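Local coordinates for RavA (Legionella pneumophila str. Paris, PDB 6WO6), which is a Legionella pneumophila effector protein linked to host-cell invasion, an elongated, all-helical chain whose molecular activity is not firmly established, at residues S253-L266 with L283-L295. The protein carries 2 engineered substitutions. Numbering follows the deposited sequence.
Sequences SAFALRRDIERNLL and LCLEFAILFPELL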
loop_
_atom_site.group_PDB
_atom_site.type_symbol
_atom_site.label_atom_id
_atom_site.label_comp_id
_atom_site.label_asym_id
_atom_site.label_seq_id
_atom_site.Cartn_x
_atom_site.Cartn_y
_atom_site.Cartn_z
ATOM N N SER A 253 21.738 -6.019 -11.877
ATOM C CA SER A 253 22.839 -5.485 -12.671
ATOM C C SER A 253 23.828 -4.703 -11.812
ATOM O O SER A 253 25.030 -4.709 -12.097
ATOM C CB SER A 253 22.304 -4.610 -13.804
ATOM O OG SER A 253 22.299 -3.245 -13.432
ATOM N N ALA A 254 23.357 -4.042 -10.750
ATOM C CA ALA A 254 24.275 -3.331 -9.865
ATOM C C ALA A 254 25.136 -4.306 -9.072
ATOM O O ALA A 254 26.341 -4.082 -8.898
ATOM C CB ALA A 254 23.499 -2.410 -8.925
ATOM N N PHE A 255 24.535 -5.393 -8.578
ATOM C CA PHE A 255 25.337 -6.442 -7.955
ATOM C C PHE A 255 26.377 -6.988 -8.930
ATOM O O PHE A 255 27.544 -7.188 -8.562
ATOM C CB PHE A 255 24.437 -7.571 -7.453
ATOM C CG PHE A 255 23.687 -7.241 -6.194
ATOM C CD1 PHE A 255 24.252 -6.430 -5.222
ATOM C CD2 PHE A 255 22.413 -7.747 -5.979
ATOM C CE1 PHE A 255 23.558 -6.131 -4.056
ATOM C CE2 PHE A 255 21.718 -7.450 -4.817
ATOM C CZ PHE A 255 22.291 -6.641 -3.857
ATOM N N ALA A 256 25.968 -7.231 -10.180
ATOM C CA ALA A 256 26.904 -7.733 -11.184
ATOM C C ALA A 256 28.041 -6.749 -11.424
ATOM O O ALA A 256 29.201 -7.153 -11.572
ATOM C CB ALA A 256 26.168 -8.026 -12.492
ATOM N N LEU A 257 27.729 -5.451 -11.470
ATOM C CA LEU A 257 28.763 -4.445 -11.694
ATOM C C LEU A 257 29.746 -4.395 -10.535
ATOM O O LEU A 257 30.956 -4.241 -10.746
ATOM C CB LEU A 257 28.133 -3.070 -11.912
ATOM C CG LEU A 257 29.130 -1.909 -11.970
ATOM C CD1 LEU A 257 30.085 -2.073 -13.141
ATOM C CD2 LEU A 257 28.408 -0.574 -12.041
ATOM N N ARG A 258 29.248 -4.503 -9.299
ATOM C CA ARG A 258 30.159 -4.560 -8.158
ATOM C C ARG A 258 31.057 -5.790 -8.235
ATOM O O ARG A 258 32.261 -5.708 -7.950
ATOM C CB ARG A 258 29.378 -4.547 -6.846
ATOM C CG ARG A 258 30.171 -5.091 -5.671
ATOM C CD ARG A 258 29.904 -4.313 -4.400
ATOM N NE ARG A 258 30.538 -4.942 -3.246
ATOM C CZ ARG A 258 30.537 -4.430 -2.020
ATOM N NH1 ARG A 258 29.940 -3.270 -1.785
ATOM N NH2 ARG A 258 31.136 -5.077 -1.031
ATOM N N ARG A 259 30.493 -6.938 -8.623
ATOM C CA ARG A 259 31.320 -8.130 -8.797
ATOM C C ARG A 259 32.392 -7.903 -9.858
ATOM O O ARG A 259 33.548 -8.307 -9.685
ATOM C CB ARG A 259 30.450 -9.333 -9.167
ATOM C CG ARG A 259 30.992 -10.662 -8.662
ATOM C CD ARG A 259 30.527 -11.836 -9.510
ATOM N NE ARG A 259 31.636 -12.409 -10.273
ATOM C CZ ARG A 259 31.596 -13.584 -10.898
ATOM N NH1 ARG A 259 30.496 -14.327 -10.854
ATOM N NH2 ARG A 259 32.660 -14.016 -11.564
ATOM N N ASP A 260 32.019 -7.255 -10.964
ATOM C CA ASP A 260 32.973 -6.955 -12.027
ATOM C C ASP A 260 34.096 -6.059 -11.520
ATOM O O ASP A 260 35.277 -6.309 -11.796
ATOM C CB ASP A 260 32.240 -6.297 -13.199
ATOM C CG ASP A 260 33.029 -6.345 -14.492
ATOM O OD1 ASP A 260 34.109 -6.976 -14.521
ATOM O OD2 ASP A 260 32.559 -5.750 -15.485
ATOM N N ILE A 261 33.742 -5.013 -10.771
ATOM C CA ILE A 261 34.742 -4.109 -10.207
ATOM C C ILE A 261 35.700 -4.876 -9.307
ATOM O O ILE A 261 36.924 -4.716 -9.390
ATOM C CB ILE A 261 34.059 -2.963 -9.441
ATOM C CG1 ILE A 261 33.278 -2.063 -10.396
ATOM C CG2 ILE A 261 35.083 -2.152 -8.667
ATOM C CD1 ILE A 261 32.537 -0.948 -9.697
ATOM N N GLU A 262 35.156 -5.727 -8.434
ATOM C CA GLU A 262 35.999 -6.392 -7.446
ATOM C C GLU A 262 36.866 -7.483 -8.067
ATOM O O GLU A 262 37.981 -7.726 -7.593
ATOM C CB GLU A 262 35.135 -6.957 -6.322
ATOM C CG GLU A 262 34.569 -5.885 -5.404
ATOM C CD GLU A 262 33.620 -6.442 -4.358
ATOM O OE1 GLU A 262 33.100 -7.563 -4.551
ATOM O OE2 GLU A 262 33.394 -5.754 -3.339
ATOM N N ARG A 263 36.391 -8.138 -9.126
ATOM C CA ARG A 263 37.134 -9.241 -9.725
ATOM C C ARG A 263 38.147 -8.763 -10.762
ATOM O O ARG A 263 39.311 -9.176 -10.732
ATOM C CB ARG A 263 36.158 -10.237 -10.360
ATOM C CG ARG A 263 36.780 -11.563 -10.780
ATOM C CD ARG A 263 35.745 -12.466 -11.449
ATOM N NE ARG A 263 36.156 -13.871 -11.478
ATOM C CZ ARG A 263 36.824 -14.441 -12.480
ATOM N NH1 ARG A 263 37.166 -13.731 -13.548
ATOM N NH2 ARG A 263 37.151 -15.726 -12.412
ATOM N N ASN A 264 37.725 -7.895 -11.682
ATOM C CA ASN A 264 38.554 -7.508 -12.815
ATOM C C ASN A 264 39.237 -6.160 -12.634
ATOM O O ASN A 264 40.410 -6.016 -13.000
ATOM C CB ASN A 264 37.712 -7.491 -14.094
ATOM C CG ASN A 264 37.162 -8.863 -14.441
ATOM O OD1 ASN A 264 37.883 -9.861 -14.398
ATOM N ND2 ASN A 264 35.875 -8.921 -14.770
ATOM N N LEU A 265 38.543 -5.164 -12.081
ATOM C CA LEU A 265 39.166 -3.857 -11.900
ATOM C C LEU A 265 40.155 -3.855 -10.743
ATOM O O LEU A 265 41.173 -3.155 -10.803
ATOM C CB LEU A 265 38.099 -2.779 -11.684
ATOM C CG LEU A 265 38.637 -1.345 -11.646
ATOM C CD1 LEU A 265 39.444 -1.057 -12.900
ATOM C CD2 LEU A 265 37.508 -0.346 -11.502
ATOM N N LEU A 266 39.886 -4.629 -9.696
ATOM C CA LEU A 266 40.783 -4.723 -8.554
ATOM C C LEU A 266 41.637 -5.984 -8.583
ATOM O O LEU A 266 42.268 -6.318 -7.574
ATOM C CB LEU A 266 39.983 -4.649 -7.254
ATOM C CG LEU A 266 39.199 -3.343 -7.120
ATOM C CD1 LEU A 266 38.540 -3.222 -5.755
ATOM C CD2 LEU A 266 40.121 -2.166 -7.381
ATOM N N LEU A 283 26.553 2.115 -17.714
ATOM C CA LEU A 283 26.354 1.322 -16.505
ATOM C C LEU A 283 27.188 1.857 -15.346
ATOM O O LEU A 283 26.699 1.944 -14.213
ATOM C CB LEU A 283 26.690 -0.144 -16.785
ATOM C CG LEU A 283 26.535 -1.111 -15.610
ATOM C CD1 LEU A 283 25.122 -1.050 -15.061
ATOM C CD2 LEU A 283 26.883 -2.527 -16.029
ATOM N N CYS A 284 28.445 2.225 -15.606
ATOM C CA CYS A 284 29.280 2.792 -14.550
ATOM C C CYS A 284 28.698 4.101 -14.030
ATOM O O CYS A 284 28.728 4.364 -12.822
ATOM C CB CYS A 284 30.704 3.006 -15.061
ATOM S SG CYS A 284 31.623 1.488 -15.425
ATOM N N LEU A 285 28.160 4.934 -14.926
ATOM C CA LEU A 285 27.553 6.189 -14.495
ATOM C C LEU A 285 26.278 5.943 -13.697
ATOM O O LEU A 285 26.027 6.622 -12.693
ATOM C CB LEU A 285 27.257 7.073 -15.705
ATOM C CG LEU A 285 28.429 7.643 -16.505
ATOM C CD1 LEU A 285 27.915 8.433 -17.700
ATOM C CD2 LEU A 285 29.315 8.509 -15.628
ATOM N N GLU A 286 25.464 4.975 -14.128
ATOM C CA GLU A 286 24.205 4.698 -13.444
ATOM C C GLU A 286 24.432 4.299 -11.994
ATOM O O GLU A 286 23.578 4.556 -11.138
ATOM C CB GLU A 286 23.441 3.598 -14.185
ATOM C CG GLU A 286 22.006 3.393 -13.720
ATOM C CD GLU A 286 21.289 2.304 -14.502
ATOM O OE1 GLU A 286 21.973 1.477 -15.141
ATOM O OE2 GLU A 286 20.041 2.277 -14.481
ATOM N N PHE A 287 25.578 3.687 -11.698
ATOM C CA PHE A 287 25.915 3.198 -10.366
ATOM C C PHE A 287 27.252 3.765 -9.907
ATOM O O PHE A 287 28.065 3.070 -9.289
ATOM C CB PHE A 287 25.932 1.672 -10.344
ATOM C CG PHE A 287 24.622 1.051 -10.734
ATOM C CD1 PHE A 287 23.433 1.511 -10.188
ATOM C CD2 PHE A 287 24.575 0.020 -11.657
ATOM C CE1 PHE A 287 22.220 0.942 -10.547
ATOM C CE2 PHE A 287 23.366 -0.552 -12.022
ATOM C CZ PHE A 287 22.188 -0.090 -11.467
ATOM N N ALA A 288 27.483 5.050 -10.193
ATOM C CA ALA A 288 28.775 5.667 -9.904
ATOM C C ALA A 288 29.100 5.647 -8.416
ATOM O O ALA A 288 30.280 5.625 -8.040
ATOM C CB ALA A 288 28.795 7.100 -10.435
ATOM N N ILE A 289 28.073 5.635 -7.559
ATOM C CA ILE A 289 28.275 5.639 -6.113
ATOM C C ILE A 289 29.150 4.476 -5.662
ATOM O O ILE A 289 29.774 4.546 -4.598
ATOM C CB ILE A 289 26.907 5.615 -5.395
ATOM C CG1 ILE A 289 27.064 5.945 -3.909
ATOM C CG2 ILE A 289 26.230 4.266 -5.574
ATOM C CD1 ILE A 289 25.759 5.936 -3.149
ATOM N N LEU A 290 29.232 3.414 -6.464
ATOM C CA LEU A 290 30.037 2.258 -6.087
ATOM C C LEU A 290 31.530 2.563 -6.092
ATOM O O LEU A 290 32.284 1.937 -5.340
ATOM C CB LEU A 290 29.746 1.091 -7.030
ATOM C CG LEU A 290 28.481 0.281 -6.768
ATOM C CD1 LEU A 290 28.238 -0.707 -7.892
ATOM C CD2 LEU A 290 28.615 -0.441 -5.445
ATOM N N PHE A 291 31.978 3.517 -6.912
ATOM C CA PHE A 291 33.400 3.573 -7.250
ATOM C C PHE A 291 34.303 4.206 -6.188
ATOM O O PHE A 291 35.358 3.631 -5.890
ATOM C CB PHE A 291 33.585 4.283 -8.593
ATOM C CG PHE A 291 33.221 3.429 -9.770
ATOM C CD1 PHE A 291 31.900 3.295 -10.164
ATOM C CD2 PHE A 291 34.196 2.738 -10.463
ATOM C CE1 PHE A 291 31.562 2.501 -11.243
ATOM C CE2 PHE A 291 33.866 1.939 -11.542
ATOM C CZ PHE A 291 32.550 1.821 -11.934
ATOM N N PRO A 292 33.967 5.368 -5.607
ATOM C CA PRO A 292 34.888 5.953 -4.610
ATOM C C PRO A 292 35.197 5.032 -3.441
ATOM O O PRO A 292 36.348 4.982 -2.991
ATOM C CB PRO A 292 34.149 7.219 -4.158
ATOM C CG PRO A 292 33.300 7.583 -5.318
ATOM C CD PRO A 292 32.834 6.272 -5.883
ATOM N N GLU A 293 34.206 4.292 -2.937
ATOM C CA GLU A 293 34.452 3.378 -1.825
ATOM C C GLU A 293 35.328 2.207 -2.256
ATOM O O GLU A 293 36.374 1.941 -1.654
ATOM C CB GLU A 293 33.127 2.867 -1.259
ATOM C CG GLU A 293 32.820 3.342 0.151
ATOM C CD GLU A 293 31.922 4.564 0.171
ATOM O OE1 GLU A 293 31.532 4.998 1.276
ATOM O OE2 GLU A 293 31.600 5.088 -0.918
ATOM N N LEU A 294 34.910 1.491 -3.300
ATOM C CA LEU A 294 35.602 0.270 -3.695
ATOM C C LEU A 294 36.975 0.536 -4.305
ATOM O O LEU A 294 37.822 -0.365 -4.308
ATOM C CB LEU A 294 34.730 -0.521 -4.671
ATOM C CG LEU A 294 33.311 -0.811 -4.174
ATOM C CD1 LEU A 294 32.558 -1.683 -5.164
ATOM C CD2 LEU A 294 33.333 -1.452 -2.795
ATOM N N LEU A 295 37.219 1.743 -4.817
ATOM C CA LEU A 295 38.525 2.120 -5.342
ATOM C C LEU A 295 39.323 2.977 -4.367
ATOM O O LEU A 295 40.358 3.531 -4.753
ATOM C CB LEU A 295 38.377 2.865 -6.671
ATOM C CG LEU A 295 37.681 2.173 -7.843
ATOM C CD1 LEU A 295 37.885 2.980 -9.115
ATOM C CD2 LEU A 295 38.181 0.753 -8.022
#
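R258, whose side chain meets L294 across this contact, is held by E262 one helical turn on: NE lies 3.0 Å from E262 OE2, a salt bridge, and NH1 adds weak hydrogen bonds to the carbonyls of A222 and L223 at the end of helix 214-224. These polar links border an apolar helix-helix interface within the all-helical fold, where helix 246-265 packs on the short helices 281-286 and 290-294; the axis of its 253-265 portion crosses that of 290-294 at -37°, with a closest approach of 11.2 Å. The L294 side chain runs at about a right angle to that of R258, with CD1 3.8 Å from R258 CD and CD2 over one guanidinium face, near the rim. Knobs-into-holes packing is met at L290, which enters the hole formed by A254, L257, R258 and I261.

Two methyl groups lie over aromatic faces as CH-pi contacts. I261 CD1 is 3.8 Å from the F291 ring centroid, 20° off the normal, and the extended chi2 of 178° carries that methyl out to the ring; I324 of helix 311-327 also touches F291. L257, with CG anti to the backbone N, sends CD2 to F287 CB at 3.7 Å and near L283 CG. Beyond I261, the CD2 methyls of L265 and L266 both close on L295 CD2, at 3.7 and 3.6 Å respectively. At the other end, A254 CB sits over the centre of the F287 ring, 3.6 Å from its centroid, while S253 OG lies at the ring edge, in plane.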